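Local coordinates for protein cellulase (Xanthomonas axonopodis pv. citri, PDB 5HOS) that probably hydrolyses internal beta-1,4-glucosidic bonds of cellulose, as an endoglucanase of glycoside hydrolase family 5, at residues A[71-76]-A[108-113]; A[82-87]-A[118-123]; A[174-179]-A[218-223]; A[259-264]-A[294-299]; A[283-288]-A[330-335]. One frame throughout, in Å; residues are numbered along the deposited sequence.

In the fold
The chain forms a closed barrel of eight parallel strands with helices outside. Contact 1 comes first and pairs barrel strands 70-75 and 109-114, which closes the crossover through helix 90-105. Contact 2 begins inside that loop and ends beyond it, so the two cross. It ties the loop after helix 77-80 to the hairpin 119-124. Contact 3 follows in series and joins helix 165-181 to the loop that leads into strand 224-231. Contacts 4 and 5 also cross. Contact 4 binds the end of helix 248-262 to the turn before strand 298-306. Contact 5 then sets the last helix, 330-341, beside helix 278-293. Contacts 2 and 5 lie about 38 Å apart, centre to centre.

Contact 1 (A[71-76]-A[108-113]); sequences VRLPIL and MYVIVD
Arg72 and Asp113 are brought together by similar first torsions. In each, CG lies opposite the backbone N, with chi1 -178° for Arg72. The arginine chain then runs straight to NE, and its final torsion, chi4 -93°, turns the guanidinium across the chain. The guanidinium and carboxylate planes are only 12° apart and are stacked. Asp113 OD2 sits over one face, 3.3 Å from Arg72 CZ. The salt bridge is therefore one of charge alone, since no N-H of Arg72 points at OD2. The N-H groups turn elsewhere: NH1 meets Asn33 and Glu271, and NH2 meets Asn158 and Glu227. Asp113 OD2 also has His115 as a hydrogen-bond partner.

The backbones are neighbouring parallel strands of the (beta/alpha)8 barrel of family 5. Five hydrogen bonds join them in a ladder. Val71 N reaches Tyr109 O at 2.9 Å, and Val71 O receives Ile111 N at 2.8 Å. Leu73 N then binds Ile111 O, Asp113 N binds Leu73 O, and Ile75 N binds Asp113 O.

Arg72, Ile111, Pro74 and Asp113 share the inner face. Pro74 CG lies 3.4 Å from Asp113 OD2. The outer face is apolar. Leu73 CB touches Val110 CG1 at 4.0 Å, and both side chains rest on helix 90-105. Met108 comes just before strand 109-114. Its chain, bent at the last torsion, brings Met108 CE to 3.7 Å from Val71 CG2.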
# COMPACT_ATOMS: atom_id res chain seq x y z
N VAL A 71 3.12 -6.43 -6.64
CA VAL A 71 1.78 -5.91 -6.85
C VAL A 71 1.22 -5.58 -5.48
O VAL A 71 1.23 -6.42 -4.58
CB VAL A 71 0.88 -6.95 -7.56
CG1 VAL A 71 -0.60 -6.62 -7.42
CG2 VAL A 71 1.28 -7.05 -9.03
N ARG A 72 0.73 -4.35 -5.31
CA ARG A 72 -0.09 -4.03 -4.15
C ARG A 72 -1.52 -4.24 -4.59
O ARG A 72 -1.95 -3.67 -5.61
CB ARG A 72 0.16 -2.62 -3.63
CG ARG A 72 -0.64 -2.24 -2.39
CD ARG A 72 -0.02 -1.03 -1.72
NE ARG A 72 -0.69 -0.51 -0.54
CZ ARG A 72 -1.62 0.46 -0.52
NH1 ARG A 72 -2.08 1.02 -1.64
NH2 ARG A 72 -2.10 0.88 0.65
N LEU A 73 -2.23 -5.06 -3.84
CA LEU A 73 -3.60 -5.46 -4.18
C LEU A 73 -4.59 -4.95 -3.14
O LEU A 73 -4.77 -5.56 -2.09
CB LEU A 73 -3.66 -6.98 -4.29
CG LEU A 73 -4.99 -7.57 -4.76
CD1 LEU A 73 -5.16 -7.34 -6.25
CD2 LEU A 73 -5.05 -9.05 -4.42
N PRO A 74 -5.25 -3.81 -3.43
CA PRO A 74 -6.31 -3.33 -2.57
C PRO A 74 -7.51 -4.28 -2.57
O PRO A 74 -7.97 -4.68 -3.64
CB PRO A 74 -6.71 -2.00 -3.21
CG PRO A 74 -5.52 -1.54 -3.95
CD PRO A 74 -4.95 -2.82 -4.49
N ILE A 75 -7.97 -4.63 -1.37
CA ILE A 75 -9.19 -5.40 -1.16
C ILE A 75 -10.03 -4.69 -0.12
O ILE A 75 -9.50 -3.91 0.68
CB ILE A 75 -8.91 -6.86 -0.75
CG1 ILE A 75 -8.21 -6.97 0.62
CG2 ILE A 75 -8.06 -7.54 -1.81
CD1 ILE A 75 -9.14 -7.14 1.80
N LEU A 76 -11.34 -4.94 -0.14
CA LEU A 76 -12.26 -4.35 0.84
C LEU A 76 -12.48 -5.30 1.99
O LEU A 76 -12.92 -6.43 1.77
CB LEU A 76 -13.63 -4.07 0.22
CG LEU A 76 -13.98 -2.70 -0.34
CD1 LEU A 76 -15.49 -2.63 -0.48
CD2 LEU A 76 -13.47 -1.55 0.51
N MET A 108 6.45 -12.52 -8.79
CA MET A 108 6.14 -11.30 -8.08
C MET A 108 5.62 -11.58 -6.67
O MET A 108 5.12 -12.68 -6.38
CB MET A 108 5.11 -10.47 -8.85
CG MET A 108 5.57 -10.05 -10.24
SD MET A 108 4.30 -9.12 -11.11
CE MET A 108 4.64 -7.44 -10.60
N TYR A 109 5.77 -10.57 -5.81
CA TYR A 109 5.17 -10.53 -4.47
C TYR A 109 3.82 -9.82 -4.54
O TYR A 109 3.59 -9.03 -5.45
CB TYR A 109 6.08 -9.76 -3.52
CG TYR A 109 7.46 -10.34 -3.32
CD1 TYR A 109 8.52 -9.97 -4.15
CD2 TYR A 109 7.71 -11.26 -2.30
CE1 TYR A 109 9.79 -10.51 -3.97
CE2 TYR A 109 8.98 -11.80 -2.12
CZ TYR A 109 10.01 -11.41 -2.95
OH TYR A 109 11.28 -11.94 -2.77
N VAL A 110 2.96 -10.10 -3.56
CA VAL A 110 1.66 -9.42 -3.45
C VAL A 110 1.54 -8.84 -2.05
O VAL A 110 1.67 -9.56 -1.06
CB VAL A 110 0.46 -10.36 -3.71
CG1 VAL A 110 -0.86 -9.67 -3.45
CG2 VAL A 110 0.48 -10.86 -5.13
N ILE A 111 1.28 -7.53 -1.98
CA ILE A 111 0.87 -6.89 -0.75
C ILE A 111 -0.64 -6.97 -0.70
O ILE A 111 -1.31 -6.41 -1.57
CB ILE A 111 1.29 -5.40 -0.69
CG1 ILE A 111 2.80 -5.24 -0.82
CG2 ILE A 111 0.79 -4.73 0.60
CD1 ILE A 111 3.23 -3.85 -1.26
N VAL A 112 -1.17 -7.67 0.29
CA VAL A 112 -2.61 -7.67 0.53
C VAL A 112 -2.90 -6.40 1.32
O VAL A 112 -2.51 -6.29 2.48
CB VAL A 112 -3.09 -8.91 1.30
CG1 VAL A 112 -4.59 -8.83 1.57
CG2 VAL A 112 -2.75 -10.18 0.53
N ASP A 113 -3.59 -5.45 0.68
CA ASP A 113 -3.86 -4.12 1.26
C ASP A 113 -5.32 -4.07 1.65
O ASP A 113 -6.20 -4.00 0.79
CB ASP A 113 -3.49 -3.02 0.22
CG ASP A 113 -4.32 -1.73 0.35
OD1 ASP A 113 -4.72 -1.33 1.47
OD2 ASP A 113 -4.57 -1.10 -0.70

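Contact 2 (A[82-87]-A[118-123]); sequences PRAGGE and AKYYGH
Tyr120 and Tyr121 reach the 82-87 loop from the type I' turn of a two-residue beta hairpin, whose short strands are 119-120 and 123-124. The tight side is made by their hydroxyl ends. Tyr121 OH donates to Pro82 O at 2.6 Å. The bond lies in the carbonyl plane and uses a lone pair, with an angle of 125° at the oxygen. Tyr120 is buried and pushes its ring edge against the backbone of Arg83 and Ala84. Its hydroxyl is paired with Gln81 O, just before segment 82-87. Its CG is opposite the backbone N (chi1 -173°), which points the ring at the loop. Tyr121 CD2 stands over the centre of the Tyr120 ring, 3.7 Å above its plane. Trp77 meets the Tyr120 ring as well. Tyr121 is exposed, although its hydroxyl is tightly bonded.

The solvent side is looser. Arg83 and Ala84 are exposed, and Pro82 CB comes no nearer than 4.1 Å to Tyr121 OH. The methyl Ala84 CB makes one light apolar touch, at 3.9 Å from Tyr120 CE2. Ala84 belongs to a type II turn from Arg83 to Gly86. Gly85 takes the positive phi of that turn, and Gly86 N closes it by binding Arg83 O at 2.9 Å.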
# COMPACT_ATOMS: atom_id res chain seq x y z
N PRO A 82 -17.40 -10.33 5.84
CA PRO A 82 -18.68 -9.59 5.91
C PRO A 82 -19.25 -9.36 7.32
O PRO A 82 -20.07 -8.46 7.48
CB PRO A 82 -19.63 -10.46 5.07
CG PRO A 82 -18.74 -11.20 4.13
CD PRO A 82 -17.51 -11.50 4.94
N ARG A 83 -18.83 -10.14 8.31
CA ARG A 83 -19.30 -10.01 9.69
C ARG A 83 -18.13 -9.93 10.65
O ARG A 83 -17.16 -10.67 10.50
CB ARG A 83 -20.18 -11.19 10.07
CG ARG A 83 -21.49 -11.23 9.30
CD ARG A 83 -22.36 -12.41 9.72
NE ARG A 83 -23.59 -12.43 8.93
CZ ARG A 83 -24.68 -11.70 9.18
NH1 ARG A 83 -24.76 -10.87 10.22
NH2 ARG A 83 -25.73 -11.82 8.36
N ALA A 84 -18.24 -9.03 11.63
CA ALA A 84 -17.20 -8.84 12.64
C ALA A 84 -16.92 -10.16 13.35
O ALA A 84 -17.84 -10.81 13.86
CB ALA A 84 -17.62 -7.79 13.67
N GLY A 85 -15.65 -10.57 13.34
CA GLY A 85 -15.25 -11.80 14.01
C GLY A 85 -15.62 -13.08 13.28
O GLY A 85 -15.38 -14.18 13.80
N GLY A 86 -16.19 -12.96 12.08
CA GLY A 86 -16.69 -14.10 11.34
C GLY A 86 -15.64 -14.71 10.43
O GLY A 86 -14.52 -14.22 10.29
N GLU A 87 -16.06 -15.81 9.79
CA GLU A 87 -15.22 -16.53 8.84
C GLU A 87 -14.96 -15.63 7.65
O GLU A 87 -15.84 -14.86 7.24
CB GLU A 87 -15.93 -17.79 8.33
CG GLU A 87 -16.39 -18.77 9.39
CD GLU A 87 -15.30 -19.67 9.92
OE1 GLU A 87 -15.65 -20.67 10.58
OE2 GLU A 87 -14.10 -19.40 9.69
N ALA A 118 -9.13 2.64 8.09
CA ALA A 118 -9.36 2.28 9.49
C ALA A 118 -10.84 2.24 9.89
O ALA A 118 -11.18 2.49 11.05
CB ALA A 118 -8.55 3.17 10.43
N LYS A 119 -11.70 1.91 8.93
CA LYS A 119 -13.13 1.79 9.16
C LYS A 119 -13.64 0.42 8.71
O LYS A 119 -13.13 -0.18 7.76
CB LYS A 119 -13.89 2.90 8.43
CG LYS A 119 -13.67 4.27 9.03
CD LYS A 119 -14.39 5.35 8.24
CE LYS A 119 -14.55 6.61 9.07
NZ LYS A 119 -14.44 7.82 8.22
N TYR A 120 -14.66 -0.05 9.43
CA TYR A 120 -15.40 -1.27 9.10
C TYR A 120 -16.87 -0.89 9.09
O TYR A 120 -17.40 -0.44 10.11
CB TYR A 120 -15.11 -2.34 10.14
CG TYR A 120 -15.68 -3.70 9.85
CD1 TYR A 120 -15.31 -4.40 8.69
CD2 TYR A 120 -16.56 -4.31 10.73
CE1 TYR A 120 -15.82 -5.66 8.42
CE2 TYR A 120 -17.07 -5.57 10.48
CZ TYR A 120 -16.70 -6.25 9.33
OH TYR A 120 -17.23 -7.49 9.08
N TYR A 121 -17.51 -1.02 7.92
CA TYR A 121 -18.86 -0.50 7.66
C TYR A 121 -19.02 0.95 8.13
O TYR A 121 -20.03 1.32 8.76
CB TYR A 121 -19.93 -1.41 8.29
CG TYR A 121 -20.08 -2.77 7.63
CD1 TYR A 121 -20.85 -2.93 6.49
CD2 TYR A 121 -19.45 -3.90 8.16
CE1 TYR A 121 -20.99 -4.17 5.88
CE2 TYR A 121 -19.58 -5.14 7.57
CZ TYR A 121 -20.36 -5.28 6.43
OH TYR A 121 -20.50 -6.51 5.83
N GLY A 122 -18.01 1.77 7.85
CA GLY A 122 -18.03 3.19 8.18
C GLY A 122 -17.64 3.60 9.60
O GLY A 122 -17.53 4.78 9.88
N HIS A 123 -17.40 2.62 10.48
CA HIS A 123 -17.09 2.89 11.89
C HIS A 123 -15.61 2.67 12.12
O HIS A 123 -15.05 1.65 11.72
CB HIS A 123 -17.88 1.96 12.78
CG HIS A 123 -19.36 2.14 12.67
ND1 HIS A 123 -20.03 3.10 13.39
CD2 HIS A 123 -20.28 1.50 11.92
CE1 HIS A 123 -21.32 3.05 13.09
NE2 HIS A 123 -21.49 2.09 12.20

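Contact 3 (A[174-179]-A[218-223]); sequences ASIDTI and RDPLNR. With SO4 (sulfate ion), chain B.
Ile176 carries much of the van der Waals contact through one branch. Its CG2 methyl, opposite the backbone N, points from the helix at the loop. Ile176 CG2 rests 3.6 Å from Arg218 O and 4.0 Å from Pro220 CD, and touches Asp219 CA. Asp177 crosses the same proline ring at about a right angle, with Asp177 OD1 3.5 Å from Pro220 CD.

No hydrogen bond joins the two segments themselves, but Gln173 NE2 of the same helix bonds Arg218 O. Within the loop, Asp219 OD1 accepts Leu221 N at 3.0 Å in an Asx turn, and Asp219 OD2 accepts Arg223 N at 2.8 Å. Both nitrogens come from above the carboxylate plane. A type I turn from Asp219 to Asn222 overlaps these bonds.

Among the ionic links, Arg180 of helix 165-181 makes a salt bridge to Asp219 OD1. Extended Arg223 presents its guanidinium edge to a sulfate ion, probably from the crystallisation liquor. Arg223 NE binds sulfate O1 at 3.1 Å and Arg223 NH2 binds sulfate O3 at 3.0 Å. Lys28, Tyr29 and Arg266 also hold the ion.

The contact sets helix 165-181 of the (beta/alpha)8 barrel against the loop entering strand 224-231, and Ile176 packs on Val190 of strand 188-191.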
# COMPACT_ATOMS: atom_id res chain seq x y z
N ALA A 174 -1.57 -3.95 18.22
CA ALA A 174 -2.37 -5.11 18.58
C ALA A 174 -2.48 -6.09 17.41
O ALA A 174 -2.35 -7.30 17.61
CB ALA A 174 -3.75 -4.68 19.04
N SER A 175 -2.68 -5.58 16.19
CA SER A 175 -2.78 -6.45 15.02
C SER A 175 -1.42 -7.09 14.69
O SER A 175 -1.38 -8.26 14.31
CB SER A 175 -3.36 -5.71 13.82
OG SER A 175 -2.47 -4.71 13.35
N ILE A 176 -0.32 -6.35 14.85
CA ILE A 176 1.03 -6.91 14.65
C ILE A 176 1.26 -8.07 15.62
O ILE A 176 1.68 -9.16 15.22
CB ILE A 176 2.13 -5.84 14.85
CG1 ILE A 176 2.09 -4.82 13.70
CG2 ILE A 176 3.53 -6.46 14.95
CD1 ILE A 176 2.77 -3.50 14.04
N ASP A 177 0.95 -7.85 16.89
CA ASP A 177 1.11 -8.90 17.91
C ASP A 177 0.26 -10.14 17.59
O ASP A 177 0.72 -11.28 17.73
CB ASP A 177 0.78 -8.36 19.32
CG ASP A 177 1.82 -7.37 19.83
OD1 ASP A 177 2.90 -7.19 19.22
OD2 ASP A 177 1.56 -6.75 20.89
N THR A 178 -0.98 -9.90 17.14
CA THR A 178 -1.89 -10.97 16.75
C THR A 178 -1.33 -11.80 15.60
O THR A 178 -1.35 -13.02 15.63
CB THR A 178 -3.26 -10.39 16.37
OG1 THR A 178 -3.80 -9.69 17.49
CG2 THR A 178 -4.22 -11.48 15.93
N ILE A 179 -0.82 -11.11 14.58
CA ILE A 179 -0.21 -11.76 13.44
C ILE A 179 0.94 -12.66 13.90
O ILE A 179 1.01 -13.82 13.50
CB ILE A 179 0.26 -10.75 12.38
CG1 ILE A 179 -0.98 -10.16 11.69
CG2 ILE A 179 1.14 -11.42 11.33
CD1 ILE A 179 -0.70 -8.89 10.91
N ARG A 218 6.62 -1.80 17.74
CA ARG A 218 7.50 -2.95 17.83
C ARG A 218 6.88 -4.14 17.08
O ARG A 218 5.67 -4.18 16.81
CB ARG A 218 7.76 -3.30 19.30
CG ARG A 218 8.49 -2.21 20.09
CD ARG A 218 9.95 -2.03 19.69
NE ARG A 218 10.58 -0.88 20.35
CZ ARG A 218 10.62 0.38 19.90
NH1 ARG A 218 10.08 0.73 18.73
NH2 ARG A 218 11.23 1.32 20.62
N ASP A 219 7.73 -5.07 16.69
CA ASP A 219 7.32 -6.29 16.02
C ASP A 219 8.02 -7.43 16.74
O ASP A 219 9.24 -7.48 16.72
CB ASP A 219 7.75 -6.25 14.55
CG ASP A 219 7.38 -7.50 13.77
OD1 ASP A 219 6.89 -8.50 14.36
OD2 ASP A 219 7.59 -7.51 12.54
N PRO A 220 7.25 -8.37 17.34
CA PRO A 220 7.88 -9.55 17.97
C PRO A 220 8.87 -10.36 17.11
O PRO A 220 9.75 -11.01 17.68
CB PRO A 220 6.69 -10.42 18.37
CG PRO A 220 5.60 -9.43 18.64
CD PRO A 220 5.80 -8.33 17.61
N LEU A 221 8.72 -10.35 15.78
CA LEU A 221 9.69 -11.00 14.87
C LEU A 221 10.60 -10.02 14.11
O LEU A 221 11.42 -10.43 13.32
CB LEU A 221 8.95 -11.90 13.87
CG LEU A 221 8.10 -13.06 14.40
CD1 LEU A 221 7.62 -13.94 13.26
CD2 LEU A 221 8.85 -13.92 15.41
N ASN A 222 10.46 -8.72 14.36
CA ASN A 222 11.28 -7.70 13.73
C ASN A 222 11.37 -7.82 12.19
O ASN A 222 12.45 -7.81 11.63
CB ASN A 222 12.67 -7.68 14.36
CG ASN A 222 13.40 -6.36 14.11
OD1 ASN A 222 12.79 -5.34 13.78
ND2 ASN A 222 14.71 -6.38 14.28
N ARG A 223 10.21 -7.93 11.53
CA ARG A 223 10.16 -7.97 10.08
C ARG A 223 9.00 -7.13 9.57
O ARG A 223 7.93 -7.65 9.23
CB ARG A 223 10.06 -9.40 9.55
CG ARG A 223 10.47 -9.47 8.09
CD ARG A 223 9.93 -10.69 7.38
NE ARG A 223 10.18 -10.62 5.94
CZ ARG A 223 9.79 -11.54 5.06
NH1 ARG A 223 9.14 -12.63 5.46
NH2 ARG A 223 10.07 -11.37 3.77
S SO4 B . 12.16 -8.06 3.87
O1 SO4 B . 11.77 -8.06 5.30
O2 SO4 B . 13.40 -8.86 3.71
O3 SO4 B . 11.08 -8.67 3.07
O4 SO4 B . 12.44 -6.69 3.43

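Contact 4 (A[259-264]-A[294-299]); sequences WLRLNK and NSDVWM
Asn294 opens the segment and faces Arg261 across the contact. Asn294 OD1 accepts Arg261 NH1 at 2.8 Å. The nitrogen lies in the carbonyl plane, on a lone pair, while OD1 is slightly tilted from the guanidinium plane. The amide and guanidinium planes are 39° apart. Asn294 ND2 is held by Tyr290 O, which helps to fix the amide. Asn294 O accepts the backbone N of both Val297 and Trp298 and so closes the bend.

Asp296 makes a two-bond salt bridge with Arg261. Its CG sits between the backbone N and the carbonyl carbon, with chi1 63°, and this turns the carboxylate toward the helix. Arg261 grips it side-on with two nitrogens. Arg261 NE binds Asp296 OD2 at 2.9 Å and Arg261 NH1 binds Asp296 OD1 at 2.9 Å, both on syn lone pairs and both nearly straight. The two planes are almost coplanar. Arg261 bends at its third torsion to present this edge, and its NH2 has a further partner in Glu258.

In the (beta/alpha)8 barrel, residues 294-297 link helix 278-293 to strand 298-306, and the segment runs into the first residues of that strand. The facing segment is the end of helix 248-262, which stops in a Schellman motif with Lys264 at C-prime.

Val297 fills the apolar side. Val297 CB lies 3.9 Å from Leu260 CB, and Leu260 CD1 also reaches Val297 CG2. Val297 CG1 rests 3.8 Å from Arg261 N. Leu260 packs on Ile226 as well.

Trp298 begins the last barrel strand. Its ring edge takes the CB of Asn294, and its NE1 bonds to Thr257 OG1.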
# COMPACT_ATOMS: atom_id res chain seq x y z
N TRP A 259 13.80 10.60 9.88
CA TRP A 259 13.03 10.03 10.99
C TRP A 259 13.21 8.50 11.03
O TRP A 259 13.45 7.93 12.10
CB TRP A 259 11.53 10.39 10.88
CG TRP A 259 10.72 9.86 12.04
CD1 TRP A 259 10.48 10.48 13.23
CD2 TRP A 259 10.06 8.59 12.11
NE1 TRP A 259 9.71 9.68 14.04
CE2 TRP A 259 9.44 8.51 13.38
CE3 TRP A 259 9.93 7.50 11.22
CZ2 TRP A 259 8.69 7.40 13.78
CZ3 TRP A 259 9.19 6.39 11.63
CH2 TRP A 259 8.58 6.35 12.90
N LEU A 260 13.10 7.85 9.87
CA LEU A 260 13.31 6.40 9.78
C LEU A 260 14.70 6.02 10.29
O LEU A 260 14.85 5.07 11.06
CB LEU A 260 13.13 5.89 8.34
CG LEU A 260 11.72 5.88 7.74
CD1 LEU A 260 11.82 5.51 6.26
CD2 LEU A 260 10.80 4.91 8.45
N ARG A 261 15.69 6.80 9.88
CA ARG A 261 17.09 6.55 10.24
C ARG A 261 17.32 6.68 11.74
O ARG A 261 17.92 5.80 12.36
CB ARG A 261 18.01 7.50 9.46
CG ARG A 261 19.47 7.09 9.42
CD ARG A 261 20.25 7.92 8.40
NE ARG A 261 20.01 7.46 7.02
CZ ARG A 261 19.61 8.20 5.99
NH1 ARG A 261 19.44 7.62 4.80
NH2 ARG A 261 19.37 9.51 6.09
N LEU A 262 16.82 7.77 12.33
CA LEU A 262 16.93 7.99 13.78
C LEU A 262 16.24 6.89 14.59
O LEU A 262 16.79 6.43 15.59
CB LEU A 262 16.37 9.38 14.15
CG LEU A 262 16.20 9.78 15.62
CD1 LEU A 262 17.50 9.65 16.41
CD2 LEU A 262 15.67 11.20 15.70
N ASN A 263 15.05 6.47 14.14
CA ASN A 263 14.25 5.47 14.86
C ASN A 263 14.50 4.02 14.46
O ASN A 263 13.78 3.11 14.89
CB ASN A 263 12.77 5.84 14.75
CG ASN A 263 12.44 7.11 15.50
OD1 ASN A 263 12.19 7.07 16.69
ND2 ASN A 263 12.46 8.24 14.80
N LYS A 264 15.54 3.81 13.64
CA LYS A 264 16.00 2.48 13.24
C LYS A 264 14.87 1.67 12.60
O LYS A 264 14.64 0.52 12.93
CB LYS A 264 16.63 1.74 14.43
CG LYS A 264 17.69 2.57 15.14
CD LYS A 264 18.75 1.72 15.83
CE LYS A 264 19.77 2.59 16.56
NZ LYS A 264 20.58 3.43 15.63
N ASN A 294 19.16 6.19 -0.51
CA ASN A 294 18.87 6.04 0.92
C ASN A 294 18.23 4.69 1.24
O ASN A 294 17.28 4.59 2.01
CB ASN A 294 17.96 7.19 1.35
CG ASN A 294 18.68 8.52 1.32
OD1 ASN A 294 19.35 8.88 2.29
ND2 ASN A 294 18.56 9.26 0.23
N SER A 295 18.82 3.64 0.65
CA SER A 295 18.34 2.26 0.80
C SER A 295 18.66 1.63 2.16
O SER A 295 18.21 0.52 2.42
CB SER A 295 18.91 1.38 -0.33
OG SER A 295 20.32 1.25 -0.24
N ASP A 296 19.44 2.30 3.01
CA ASP A 296 19.57 1.87 4.41
C ASP A 296 18.21 1.92 5.13
O ASP A 296 17.96 1.13 6.04
CB ASP A 296 20.65 2.66 5.17
CG ASP A 296 20.34 4.15 5.27
OD1 ASP A 296 19.85 4.75 4.29
OD2 ASP A 296 20.60 4.74 6.34
N VAL A 297 17.33 2.83 4.71
CA VAL A 297 15.98 2.90 5.28
C VAL A 297 14.86 2.56 4.29
O VAL A 297 13.90 1.95 4.69
CB VAL A 297 15.72 4.25 5.98
CG1 VAL A 297 16.73 4.47 7.10
CG2 VAL A 297 15.74 5.41 5.01
N TRP A 298 14.98 2.95 3.03
CA TRP A 298 13.94 2.64 2.04
C TRP A 298 14.08 1.20 1.54
O TRP A 298 15.15 0.81 1.07
CB TRP A 298 13.95 3.63 0.88
CG TRP A 298 13.44 4.98 1.28
CD1 TRP A 298 14.18 6.11 1.50
CD2 TRP A 298 12.07 5.33 1.54
NE1 TRP A 298 13.35 7.15 1.86
CE2 TRP A 298 12.06 6.70 1.90
CE3 TRP A 298 10.86 4.63 1.50
CZ2 TRP A 298 10.88 7.38 2.21
CZ3 TRP A 298 9.68 5.30 1.82
CH2 TRP A 298 9.70 6.67 2.17
N MET A 299 13.00 0.44 1.68
CA MET A 299 12.94 -0.99 1.35
C MET A 299 12.13 -1.29 0.08
O MET A 299 12.32 -2.32 -0.54
CB MET A 299 12.39 -1.78 2.56
CG MET A 299 10.85 -2.01 2.65
SD MET A 299 10.81 -3.67 3.40
CE MET A 299 9.07 -3.86 3.14

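Contact 5 (A[283-288]-A[330-335]); sequences ALNGML and MSILSP
Ile332 is the central side chain of the contact. Its CG2 methyl points at helix 283-288 and meets three residues there. From Ile332 CG2, Leu284 CD2 lies 3.9 Å away, Asn285 ND2 3.6 Å and Leu288 CD1 4.2 Å. Asn285 ND2 also comes within 3.6 Å of Ile332 CG1, and the two side chains cross at a slant. Beside this group, Leu288 CD1 touches Leu333 CD2 at 4.1 Å.

The next shell is polar. One water donates to Asn285 OD1 at 2.8 Å and to Ile332 O at 3.2 Å, and so bridges the helices. Arg336 NH1, one turn on from Ile332 in the same helix, bonds Asn285 OD1 directly, while ND2 has a weak bond to Asn281 O. These partners help to hold the amide in place, although its chi1 of -102° lies away from a staggered value.

Farther out, the axes of segments 283-288 and 330-335 run 11° apart, 10.2 Å at closest approach. Their helices are neighbours in the outer layer of the (beta/alpha)8 barrel. Leu284 and Leu333 both reach Trp303 of strand 298-306, and Leu288 reaches Trp301.

No hydrogen bond joins the two segments directly. The contact is mainly apolar, with Asn285 as its polar edge, tied across by water and Arg336.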
# COMPACT_ATOMS: atom_id res chain seq x y z
N ALA A 283 10.79 15.16 -11.27
CA ALA A 283 10.44 14.86 -9.86
C ALA A 283 10.40 13.36 -9.58
O ALA A 283 10.94 12.89 -8.57
CB ALA A 283 9.11 15.51 -9.49
N LEU A 284 9.76 12.61 -10.48
CA LEU A 284 9.64 11.17 -10.33
C LEU A 284 11.02 10.51 -10.33
O LEU A 284 11.34 9.75 -9.41
CB LEU A 284 8.77 10.57 -11.44
CG LEU A 284 8.57 9.06 -11.44
CD1 LEU A 284 7.94 8.60 -10.13
CD2 LEU A 284 7.72 8.64 -12.62
N ASN A 285 11.82 10.80 -11.36
CA ASN A 285 13.20 10.29 -11.45
C ASN A 285 14.01 10.58 -10.21
O ASN A 285 14.69 9.70 -9.67
CB ASN A 285 13.93 10.90 -12.66
CG ASN A 285 14.03 9.95 -13.82
OD1 ASN A 285 14.67 8.90 -13.71
ND2 ASN A 285 13.39 10.29 -14.94
N GLY A 286 13.94 11.83 -9.76
CA GLY A 286 14.66 12.26 -8.57
C GLY A 286 14.23 11.51 -7.33
O GLY A 286 15.07 11.07 -6.54
N MET A 287 12.92 11.36 -7.15
CA MET A 287 12.40 10.68 -5.96
C MET A 287 12.79 9.21 -5.94
O MET A 287 13.17 8.69 -4.90
CB MET A 287 10.89 10.83 -5.87
CG MET A 287 10.32 10.45 -4.51
SD MET A 287 8.55 10.74 -4.33
CE MET A 287 7.94 10.45 -5.99
N LEU A 288 12.72 8.55 -7.09
CA LEU A 288 13.15 7.14 -7.19
C LEU A 288 14.65 6.99 -6.96
O LEU A 288 15.08 6.07 -6.28
CB LEU A 288 12.73 6.54 -8.54
CG LEU A 288 11.21 6.51 -8.77
CD1 LEU A 288 10.91 6.14 -10.21
CD2 LEU A 288 10.49 5.58 -7.81
N MET A 330 5.87 4.78 -17.53
CA MET A 330 6.58 3.50 -17.49
C MET A 330 8.03 3.58 -18.00
O MET A 330 8.88 2.79 -17.57
CB MET A 330 5.80 2.42 -18.27
CG MET A 330 6.31 0.99 -18.08
SD MET A 330 6.41 0.45 -16.35
CE MET A 330 4.67 0.55 -15.90
N SER A 331 8.32 4.52 -18.90
CA SER A 331 9.69 4.70 -19.39
C SER A 331 10.66 5.15 -18.28
O SER A 331 11.87 4.98 -18.42
CB SER A 331 9.74 5.67 -20.57
OG SER A 331 9.50 7.00 -20.14
N ILE A 332 10.12 5.72 -17.21
CA ILE A 332 10.90 6.03 -16.00
C ILE A 332 10.80 4.91 -14.96
O ILE A 332 11.82 4.53 -14.38
CB ILE A 332 10.43 7.37 -15.37
CG1 ILE A 332 10.63 8.51 -16.38
CG2 ILE A 332 11.19 7.64 -14.07
CD1 ILE A 332 9.85 9.77 -16.07
N LEU A 333 9.59 4.40 -14.72
CA LEU A 333 9.39 3.37 -13.69
C LEU A 333 10.12 2.08 -13.99
O LEU A 333 10.68 1.45 -13.08
CB LEU A 333 7.90 3.08 -13.49
CG LEU A 333 7.05 4.22 -12.93
CD1 LEU A 333 5.57 3.95 -13.14
CD2 LEU A 333 7.36 4.46 -11.46
N SER A 334 10.13 1.68 -15.27
CA SER A 334 10.70 0.39 -15.66
C SER A 334 12.22 0.30 -15.42
O SER A 334 12.66 -0.64 -14.76
CB SER A 334 10.32 0.03 -17.11
OG SER A 334 10.77 -1.26 -17.44
N PRO A 335 13.02 1.26 -15.93
CA PRO A 335 14.47 1.17 -15.63
C PRO A 335 14.81 1.30 -14.14
O PRO A 335 15.77 0.68 -13.68
CB PRO A 335 15.09 2.32 -16.45
CG PRO A 335 13.96 3.15 -16.95
CD PRO A 335 12.72 2.32 -16.92
O HOH W 1 14.48 6.31 -14.86